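Local coordinates for NegoA.19184.a (Neisseria gonorrhoeae, PDB 5UEB), which is of unknown function but belongs to the DUF4265 family and joins a five-stranded antiparallel sheet to a ferredoxin-like alpha-beta unit, at residues Q42-F47 with N77-I82; A94-H99 with L111-P116. All coordinates share one frame; numbering follows the deposited sequence.

Contact 1 of 2, residues Q42-F47 with N77-I82; sequences QEIPLF and NTTINI
The flat amide of Asn81 has the backbone of Leu46 over one face and a water at each polar end. Asn81 lies on strand 78-84, the first strand of a ferredoxin-like sheet, and the loop between strands 39-41 and 56-62 runs across the sheet face that bears Thr79 and Asn81; Ile80, between them, points away from the loop. Leu46 O stands about 3.0 Å from the amide plane, nearly above ND2, and this is why its 3.2 Å approach to Asn81 ND2 is not a hydrogen bond. Instead ND2 donates to water 1 at 3.0 Å, and the same water reaches Pro45 O. On the other end of the amide, water 2 gives one proton to Asn81 OD1 and the other to Phe47 O, at 2.9 and 2.8 Å respectively. Two waters thus tie Asn81 to residues 45 and 47, and Ser112 OG, in one of its two conformers, adds a link to Pro45 O and a weak one to ND2; together these should fix the rotation of the amide. With CG beside the backbone N (chi1 -53°), the group projects from the strand toward the loop.

Segments 42-47 and 77-82 share no direct hydrogen bond. Tyr110 OH bonds Leu46 O, Arg104 NH1 bonds Ile44 O, and the carboxylate of Glu27 receives the backbone N-H groups of Leu46 and Phe47, so side chains of strands 24-33, 102-105 and 110-115 all grip the loop backbone.

At Thr79 the two branches divide the work. OG1 is hydrogen-bonded to Leu51 O in the same long loop, while CG2, anti to the backbone N, touches segment 42-47. Ile44 and Thr79 lie alongside each other, pointing opposite ways, their CG2 methyls 4.2 Å apart, and Thr79 CG2 comes nearest to Pro45 O, at 3.7 Å.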
ATOM      1  N   GLN B  42      -6.838 -14.294 -10.102  1.00  9.85           N
ATOM      2  CA  GLN B  42      -8.015 -14.810 -10.796  1.00 10.24           C
ATOM      3  C   GLN B  42      -9.126 -15.258  -9.849  1.00 10.69           C
ATOM      4  O   GLN B  42     -10.016 -16.018 -10.247  1.00 14.97           O
ATOM      5  CB  GLN B  42      -7.600 -15.924 -11.759  1.00 10.39           C
ATOM      6  CG  GLN B  42      -6.653 -15.408 -12.838  1.00 11.31           C
ATOM      7  CD  GLN B  42      -6.326 -16.462 -13.851  1.00 12.90           C
ATOM      8  OE1 GLN B  42      -5.891 -17.560 -13.499  1.00 12.70           O
ATOM      9  NE2 GLN B  42      -6.536 -16.150 -15.130  1.00 15.22           N
ATOM     10  N   GLU B  43      -9.097 -14.800  -8.602  1.00 11.11           N
ATOM     11  CA  GLU B  43     -10.177 -15.025  -7.659  1.00 13.00           C
ATOM     12  C   GLU B  43     -10.494 -13.700  -6.993  1.00 13.14           C
ATOM     13  O   GLU B  43      -9.635 -12.817  -6.907  1.00 13.75           O
ATOM     14  CB  GLU B  43      -9.764 -16.003  -6.543  1.00 13.40           C
ATOM     15  CG  GLU B  43      -9.469 -17.410  -7.005  1.00 17.75           C
ATOM     16  CD  GLU B  43      -9.324 -18.354  -5.832  1.00 21.17           C
ATOM     17  OE1 GLU B  43     -10.295 -19.068  -5.517  1.00 24.54           O
ATOM     18  OE2 GLU B  43      -8.238 -18.366  -5.206  1.00 18.69           O
ATOM     19  N   ILE B  44     -11.732 -13.564  -6.527  1.00  9.97           N
ATOM     20  CA  ILE B  44     -12.128 -12.389  -5.743  1.00  9.93           C
ATOM     21  C   ILE B  44     -11.555 -12.540  -4.338  1.00 11.54           C
ATOM     22  O   ILE B  44     -11.875 -13.524  -3.656  1.00 12.30           O
ATOM     23  CB  ILE B  44     -13.653 -12.277  -5.683  1.00 10.46           C
ATOM     24  CG1 ILE B  44     -14.227 -12.153  -7.091  1.00 12.58           C
ATOM     25  CG2 ILE B  44     -14.056 -11.056  -4.838  1.00 12.65           C
ATOM     26  CD1 ILE B  44     -15.729 -12.311  -7.133  1.00 14.83           C
ATOM     27  N   PRO B  45     -10.727 -11.612  -3.854  1.00 11.48           N
ATOM     28  CA  PRO B  45     -10.182 -11.755  -2.496  1.00 10.94           C
ATOM     29  C   PRO B  45     -11.296 -11.689  -1.457  1.00 12.83           C
ATOM     30  O   PRO B  45     -12.153 -10.805  -1.502  1.00 12.59           O
ATOM     31  CB  PRO B  45      -9.226 -10.560  -2.371  1.00 12.63           C
ATOM     32  CG  PRO B  45      -8.873 -10.203  -3.814  1.00 13.33           C
ATOM     33  CD  PRO B  45     -10.165 -10.443  -4.560  1.00 11.93           C
ATOM     34  N   LEU B  46     -11.286 -12.647  -0.525  1.00 11.96           N
ATOM     35  CA  LEU B  46     -12.321 -12.705   0.502  1.00 13.06           C
ATOM     36  C   LEU B  46     -12.062 -11.712   1.624  1.00 12.32           C
ATOM     37  O   LEU B  46     -13.005 -11.092   2.131  1.00 13.72           O
ATOM     38  CB  LEU B  46     -12.422 -14.121   1.080  1.00 12.81           C
ATOM     39  CG  LEU B  46     -13.055 -15.174   0.168  1.00 14.87           C
ATOM     40  CD1 LEU B  46     -12.907 -16.558   0.809  1.00 18.95           C
ATOM     41  CD2 LEU B  46     -14.523 -14.838  -0.069  1.00 16.60           C
ATOM     42  N   PHE B  47     -10.802 -11.564   2.044  1.00 12.62           N
ATOM     43  CA  PHE B  47     -10.487 -10.807   3.256  1.00 12.59           C
ATOM     44  C   PHE B  47      -9.342  -9.816   3.084  1.00 13.94           C
ATOM     45  O   PHE B  47      -9.345  -8.753   3.719  1.00 16.06           O
ATOM     46  CB  PHE B  47     -10.127 -11.761   4.395  1.00 17.41           C
ATOM     47  CG  PHE B  47     -11.202 -12.749   4.713  1.00 18.26           C
ATOM     48  CD1 PHE B  47     -12.359 -12.343   5.352  1.00 24.03           C
ATOM     49  CD2 PHE B  47     -11.057 -14.081   4.366  1.00 23.43           C
ATOM     50  CE1 PHE B  47     -13.356 -13.252   5.638  1.00 30.49           C
ATOM     51  CE2 PHE B  47     -12.051 -14.991   4.650  1.00 26.25           C
ATOM     52  CZ  PHE B  47     -13.200 -14.574   5.278  1.00 25.77           C
ATOM     53  N   ASN B  77     -11.343  -2.951 -10.977  1.00 15.17           N
ATOM     54  CA  ASN B  77     -12.462  -3.580 -10.299  1.00 14.18           C
ATOM     55  C   ASN B  77     -12.497  -3.144  -8.838  1.00 14.34           C
ATOM     56  O   ASN B  77     -11.483  -2.753  -8.257  1.00 15.19           O
ATOM     57  CB  ASN B  77     -12.329  -5.099 -10.344  1.00 14.19           C
ATOM     58  CG  ASN B  77     -12.607  -5.674 -11.723  1.00 14.52           C
ATOM     59  OD1 ASN B  77     -13.465  -5.178 -12.451  1.00 17.72           O
ATOM     60  ND2 ASN B  77     -11.905  -6.735 -12.075  1.00 14.55           N
ATOM     61  N   THR B  78     -13.692  -3.218  -8.250  1.00 14.09           N
ATOM     62  CA  THR B  78     -13.932  -2.921  -6.842  1.00 13.36           C
ATOM     63  C   THR B  78     -14.274  -4.217  -6.116  1.00 15.65           C
ATOM     64  O   THR B  78     -14.967  -5.073  -6.669  1.00 14.65           O
ATOM     65  CB  THR B  78     -15.126  -1.957  -6.752  1.00 13.45           C
ATOM     66  OG1 THR B  78     -14.741  -0.674  -7.258  1.00 17.76           O
ATOM     67  CG2 THR B  78     -15.635  -1.801  -5.325  1.00 15.11           C
ATOM     68  N   THR B  79     -13.769  -4.376  -4.887  1.00 12.67           N
ATOM     69  CA  THR B  79     -14.075  -5.523  -4.031  1.00 11.88           C
ATOM     70  C   THR B  79     -14.832  -5.039  -2.801  1.00 13.04           C
ATOM     71  O   THR B  79     -14.332  -4.180  -2.069  1.00 12.03           O
ATOM     72  CB  THR B  79     -12.789  -6.219  -3.581  1.00 11.96           C
ATOM     73  OG1 THR B  79     -11.970  -6.518  -4.717  1.00 13.46           O
ATOM     74  CG2 THR B  79     -13.105  -7.527  -2.818  1.00 14.14           C
ATOM     75  N   ILE B  80     -16.025  -5.595  -2.572  1.00 10.77           N
ATOM     76  CA  ILE B  80     -16.885  -5.247  -1.441  1.00 11.09           C
ATOM     77  C   ILE B  80     -17.103  -6.514  -0.628  1.00 13.25           C
ATOM     78  O   ILE B  80     -17.498  -7.544  -1.185  1.00 14.84           O
ATOM     79  CB  ILE B  80     -18.241  -4.687  -1.920  1.00 10.32           C
ATOM     80  CG1 ILE B  80     -18.053  -3.480  -2.855  1.00 11.11           C
ATOM     81  CG2 ILE B  80     -19.124  -4.342  -0.715  1.00 12.93           C
ATOM     82  CD1 ILE B  80     -17.356  -2.292  -2.222  1.00 13.17           C
ATOM     83  N   ASN B  81     -16.844  -6.445   0.682  1.00 13.04           N
ATOM     84  CA  ASN B  81     -17.116  -7.549   1.603  1.00 13.25           C
ATOM     85  C   ASN B  81     -18.480  -7.306   2.234  1.00 13.88           C
ATOM     86  O   ASN B  81     -18.773  -6.185   2.660  1.00 13.84           O
ATOM     87  CB  ASN B  81     -16.101  -7.613   2.745  1.00 15.15           C
ATOM     88  CG  ASN B  81     -14.641  -7.631   2.292  1.00 14.45           C
ATOM     89  OD1 ASN B  81     -13.785  -7.071   2.972  1.00 15.66           O
ATOM     90  ND2 ASN B  81     -14.340  -8.312   1.180  1.00 12.58           N
ATOM     91  N   ILE B  82     -19.312  -8.345   2.305  1.00 15.41           N
ATOM     92  CA  ILE B  82     -20.663  -8.220   2.858  1.00 13.91           C
ATOM     93  C   ILE B  82     -20.897  -9.385   3.802  1.00 15.54           C
ATOM     94  O   ILE B  82     -20.699 -10.544   3.422  1.00 17.82           O
ATOM     95  CB  ILE B  82     -21.755  -8.234   1.770  1.00 16.26           C
ATOM     96  CG1 ILE B  82     -21.455  -7.215   0.665  1.00 16.09           C
ATOM     97  CG2 ILE B  82     -23.141  -8.009   2.412  1.00 14.48           C
ATOM     98  CD1 ILE B  82     -22.447  -7.258  -0.498  1.00 14.61           C
TER
HETATM   99  O   HOH W   1     -11.437  -8.639   0.400  1.00 13.26           O
HETATM  100  O   HOH W   2     -10.979  -6.574   3.279  0.83 22.29           O

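Contact 2 of 2, residues A94-H99 with L111-P116. With EDO (1,2-ethanediol), chain J.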
ATOM      1  N   ALA B  94     -30.339  -9.264  -6.496  1.00 20.45           N
ATOM      2  CA  ALA B  94     -30.745  -8.828  -7.824  1.00 24.32           C
ATOM      3  C   ALA B  94     -29.993  -7.572  -8.249  1.00 18.44           C
ATOM      4  O   ALA B  94     -29.580  -7.451  -9.410  1.00 22.59           O
ATOM      5  CB  ALA B  94     -32.253  -8.594  -7.848  1.00 23.31           C
ATOM      6  N   ALA B  95     -29.807  -6.627  -7.322  1.00 18.68           N
ATOM      7  CA  ALA B  95     -29.072  -5.408  -7.643  1.00 19.28           C
ATOM      8  C   ALA B  95     -27.615  -5.709  -7.958  1.00 18.51           C
ATOM      9  O   ALA B  95     -27.047  -5.140  -8.899  1.00 20.62           O
ATOM     10  CB  ALA B  95     -29.171  -4.416  -6.488  1.00 20.56           C
ATOM     11  N   ILE B  96     -26.988  -6.590  -7.174  1.00 18.48           N
ATOM     12  CA  ILE B  96     -25.614  -6.996  -7.469  1.00 15.83           C
ATOM     13  C   ILE B  96     -25.515  -7.521  -8.897  1.00 17.16           C
ATOM     14  O   ILE B  96     -24.620  -7.134  -9.660  1.00 19.65           O
ATOM     15  CB  ILE B  96     -25.124  -8.028  -6.439  1.00 18.11           C
ATOM     16  CG1 ILE B  96     -24.941  -7.345  -5.081  1.00 17.74           C
ATOM     17  CG2 ILE B  96     -23.839  -8.701  -6.932  1.00 19.93           C
ATOM     18  CD1 ILE B  96     -24.686  -8.310  -3.927  1.00 19.50           C
ATOM     19  N   GLU B  97     -26.450  -8.396  -9.282  1.00 17.34           N
ATOM     20  CA  GLU B  97     -26.451  -8.964 -10.627  1.00 20.66           C
ATOM     21  C   GLU B  97     -26.718  -7.898 -11.686  1.00 20.64           C
ATOM     22  O   GLU B  97     -26.075  -7.888 -12.742  1.00 23.24           O
ATOM     23  CB  GLU B  97     -27.489 -10.088 -10.704  1.00 24.52           C
ATOM     24  CG  GLU B  97     -27.776 -10.614 -12.109  1.00 36.72           C
ATOM     25  CD  GLU B  97     -26.590 -11.319 -12.733  1.00 52.30           C
ATOM     26  OE1 GLU B  97     -26.518 -11.374 -13.981  1.00 56.39           O
ATOM     27  OE2 GLU B  97     -25.733 -11.821 -11.976  1.00 49.18           O
ATOM     28  N   GLU B  98     -27.657  -6.984 -11.421  1.00 20.78           N
ATOM     29  CA  GLU B  98     -27.952  -5.940 -12.399  1.00 22.45           C
ATOM     30  C   GLU B  98     -26.758  -5.020 -12.612  1.00 21.38           C
ATOM     31  O   GLU B  98     -26.594  -4.456 -13.704  1.00 25.70           O
ATOM     32  CB  GLU B  98     -29.193  -5.143 -11.981  1.00 26.60           C
ATOM     33  N   HIS B  99     -25.907  -4.872 -11.593  1.00 19.07           N
ATOM     34  CA  HIS B  99     -24.688  -4.080 -11.664  1.00 20.93           C
ATOM     35  C   HIS B  99     -23.481  -4.890 -12.132  1.00 20.26           C
ATOM     36  O   HIS B  99     -22.339  -4.467 -11.914  1.00 20.58           O
ATOM     37  CB  HIS B  99     -24.398  -3.437 -10.304  1.00 20.41           C
ATOM     38  CG  HIS B  99     -25.324  -2.312  -9.955  1.00 20.48           C
ATOM     39  ND1 HIS B  99     -24.875  -1.034  -9.703  1.00 20.79           N
ATOM     40  CD2 HIS B  99     -26.673  -2.271  -9.817  1.00 18.97           C
ATOM     41  CE1 HIS B  99     -25.907  -0.252  -9.428  1.00 19.38           C
ATOM     42  NE2 HIS B  99     -27.010  -0.977  -9.490  1.00 21.98           N
ATOM     43  N   LEU B 111     -20.051 -12.833   1.761  1.00 15.19           N
ATOM     44  CA  LEU B 111     -19.746 -12.738   0.346  1.00 15.02           C
ATOM     45  C   LEU B 111     -18.686 -11.676   0.143  1.00 12.71           C
ATOM     46  O   LEU B 111     -18.676 -10.652   0.828  1.00 15.01           O
ATOM     47  CB  LEU B 111     -20.976 -12.254  -0.461  1.00 20.46           C
ATOM     48  CG  LEU B 111     -22.130 -13.206  -0.744  1.00 24.50           C
ATOM     49  CD1 LEU B 111     -23.245 -12.466  -1.467  1.00 23.11           C
ATOM     50  CD2 LEU B 111     -21.631 -14.384  -1.570  1.00 24.94           C
ATOM     51  N   SER B 112     -17.798 -11.915  -0.810  0.73 11.21           N
ATOM     52  CA  SER B 112     -16.999 -10.847  -1.383  0.73 12.19           C
ATOM     53  C   SER B 112     -17.438 -10.679  -2.830  0.73 14.49           C
ATOM     54  O   SER B 112     -17.568 -11.670  -3.559  0.73 15.58           O
ATOM     55  CB  SER B 112     -15.511 -11.166  -1.263  0.73 12.84           C
ATOM     56  OG  SER B 112     -14.727 -10.002  -1.347  0.73 11.54           O
ATOM     57  N   VAL B 113     -17.686  -9.432  -3.229  1.00 13.06           N
ATOM     58  CA  VAL B 113     -18.319  -9.099  -4.500  1.00 14.24           C
ATOM     59  C   VAL B 113     -17.363  -8.261  -5.328  1.00 13.38           C
ATOM     60  O   VAL B 113     -16.805  -7.275  -4.832  1.00 12.53           O
ATOM     61  CB  VAL B 113     -19.635  -8.338  -4.271  1.00 13.99           C
ATOM     62  CG1 VAL B 113     -20.308  -8.027  -5.604  1.00 15.95           C
ATOM     63  CG2 VAL B 113     -20.550  -9.141  -3.346  1.00 18.27           C
ATOM     64  N   ASN B 114     -17.195  -8.642  -6.592  1.00 12.06           N
ATOM     65  CA  ASN B 114     -16.433  -7.865  -7.558  1.00 11.83           C
ATOM     66  C   ASN B 114     -17.385  -7.017  -8.387  1.00 13.65           C
ATOM     67  O   ASN B 114     -18.336  -7.546  -8.975  1.00 16.83           O
ATOM     68  CB  ASN B 114     -15.670  -8.774  -8.522  1.00 11.58           C
ATOM     69  CG  ASN B 114     -14.827  -7.984  -9.485  1.00 13.13           C
ATOM     70  OD1 ASN B 114     -13.748  -7.514  -9.128  1.00 13.50           O
ATOM     71  ND2 ASN B 114     -15.328  -7.804 -10.713  1.00 16.12           N
ATOM     72  N   PHE B 115     -17.112  -5.714  -8.452  1.00 13.11           N
ATOM     73  CA  PHE B 115     -17.824  -4.822  -9.357  1.00 12.32           C
ATOM     74  C   PHE B 115     -16.878  -4.252 -10.404  1.00 14.98           C
ATOM     75  O   PHE B 115     -15.819  -3.711 -10.053  1.00 16.27           O
ATOM     76  CB  PHE B 115     -18.483  -3.658  -8.593  1.00 15.36           C
ATOM     77  CG  PHE B 115     -19.651  -4.069  -7.747  1.00 13.50           C
ATOM     78  CD1 PHE B 115     -20.856  -4.423  -8.335  1.00 15.07           C
ATOM     79  CD2 PHE B 115     -19.548  -4.102  -6.365  1.00 15.39           C
ATOM     80  CE1 PHE B 115     -21.935  -4.806  -7.560  1.00 17.76           C
ATOM     81  CE2 PHE B 115     -20.633  -4.481  -5.580  1.00 16.93           C
ATOM     82  CZ  PHE B 115     -21.830  -4.827  -6.177  1.00 17.07           C
ATOM     83  N   PRO B 116     -17.235  -4.322 -11.684  1.00 15.08           N
ATOM     84  CA  PRO B 116     -16.415  -3.700 -12.732  1.00 15.85           C
ATOM     85  C   PRO B 116     -16.383  -2.192 -12.567  1.00 17.67           C
ATOM     86  O   PRO B 116     -17.187  -1.625 -11.807  1.00 16.87           O
ATOM     87  CB  PRO B 116     -17.149  -4.096 -14.023  1.00 19.60           C
ATOM     88  CG  PRO B 116     -17.972  -5.296 -13.659  1.00 18.25           C
ATOM     89  CD  PRO B 116     -18.370  -5.080 -12.232  1.00 14.28           C
TER
HETATM   90  C1  EDO J 203     -30.065  -0.793  -7.743  1.00 33.07           C
HETATM   91  O1  EDO J 203     -29.535   0.107  -8.720  1.00 28.06           O
HETATM   92  C2  EDO J 203     -30.987  -1.791  -8.432  1.00 38.90           C
HETATM   93  O2  EDO J 203     -30.277  -2.445  -9.493  1.00 38.00           O
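The last turn of helix 90-98 lies over strand 110-115, with CA atoms 8.2 Å apart at Ile96 and Val113 and 7.3 Å at His99 and Phe115. Ile96 divides its branches between two partners: CG2 meets Val113 CG1 at 3.8 Å, and CG1 approaches Phe115 CZ with the two side chains crossing at about a right angle. Val113 CG1, anti to its own backbone N (chi1 -178°), also lies 3.5 Å above one face of the Phe115 ring, displaced from the ring centre. His99 O is at the edge of that ring, 3.9 Å from Phe115 CD1, and His99 CB touches Phe115 CE1. The imidazole of His99, the first residue beyond the helix, turns from the strand to other partners: ND1 is hydrogen-bonded to Lys119 O, and NE2 to O1 of a 1,2-ethanediol at 2.9 Å, nearly straight at 169°. That molecule probably comes from the crystallisation liquor. Leu124 of helix 122-133 also touches Phe115, so both helices pack on this side of the strand. Two helices against one face of an antiparallel sheet, in the chain order beta-alpha-beta-beta-alpha-beta, mark the ferredoxin-like fold.

How the contacts relate
Contacts 1 and 2 lie on the two faces of one sheet, their centres 10 Å apart. Strands 78-84 and 110-115 are antiparallel neighbours in it, joined for instance by Val113 N and Ile80 O at 2.8 Å. Ser112 points to the loop side: in the conformer given, OG is 2.7 Å from Pro45 O and 3.1 Å from Asn81 ND2, though the other conformer may differ. Val113 and Phe115 face the helices instead. Contact 1 mixes methyl packing with two water bridges, whereas contact 2 is mainly apolar. A 1,2-ethanediol lies about 4 Å from the Asn81 side chain, and another binds His99; both probably come from the crystallisation liquor, and neither can be taken as marking an active site.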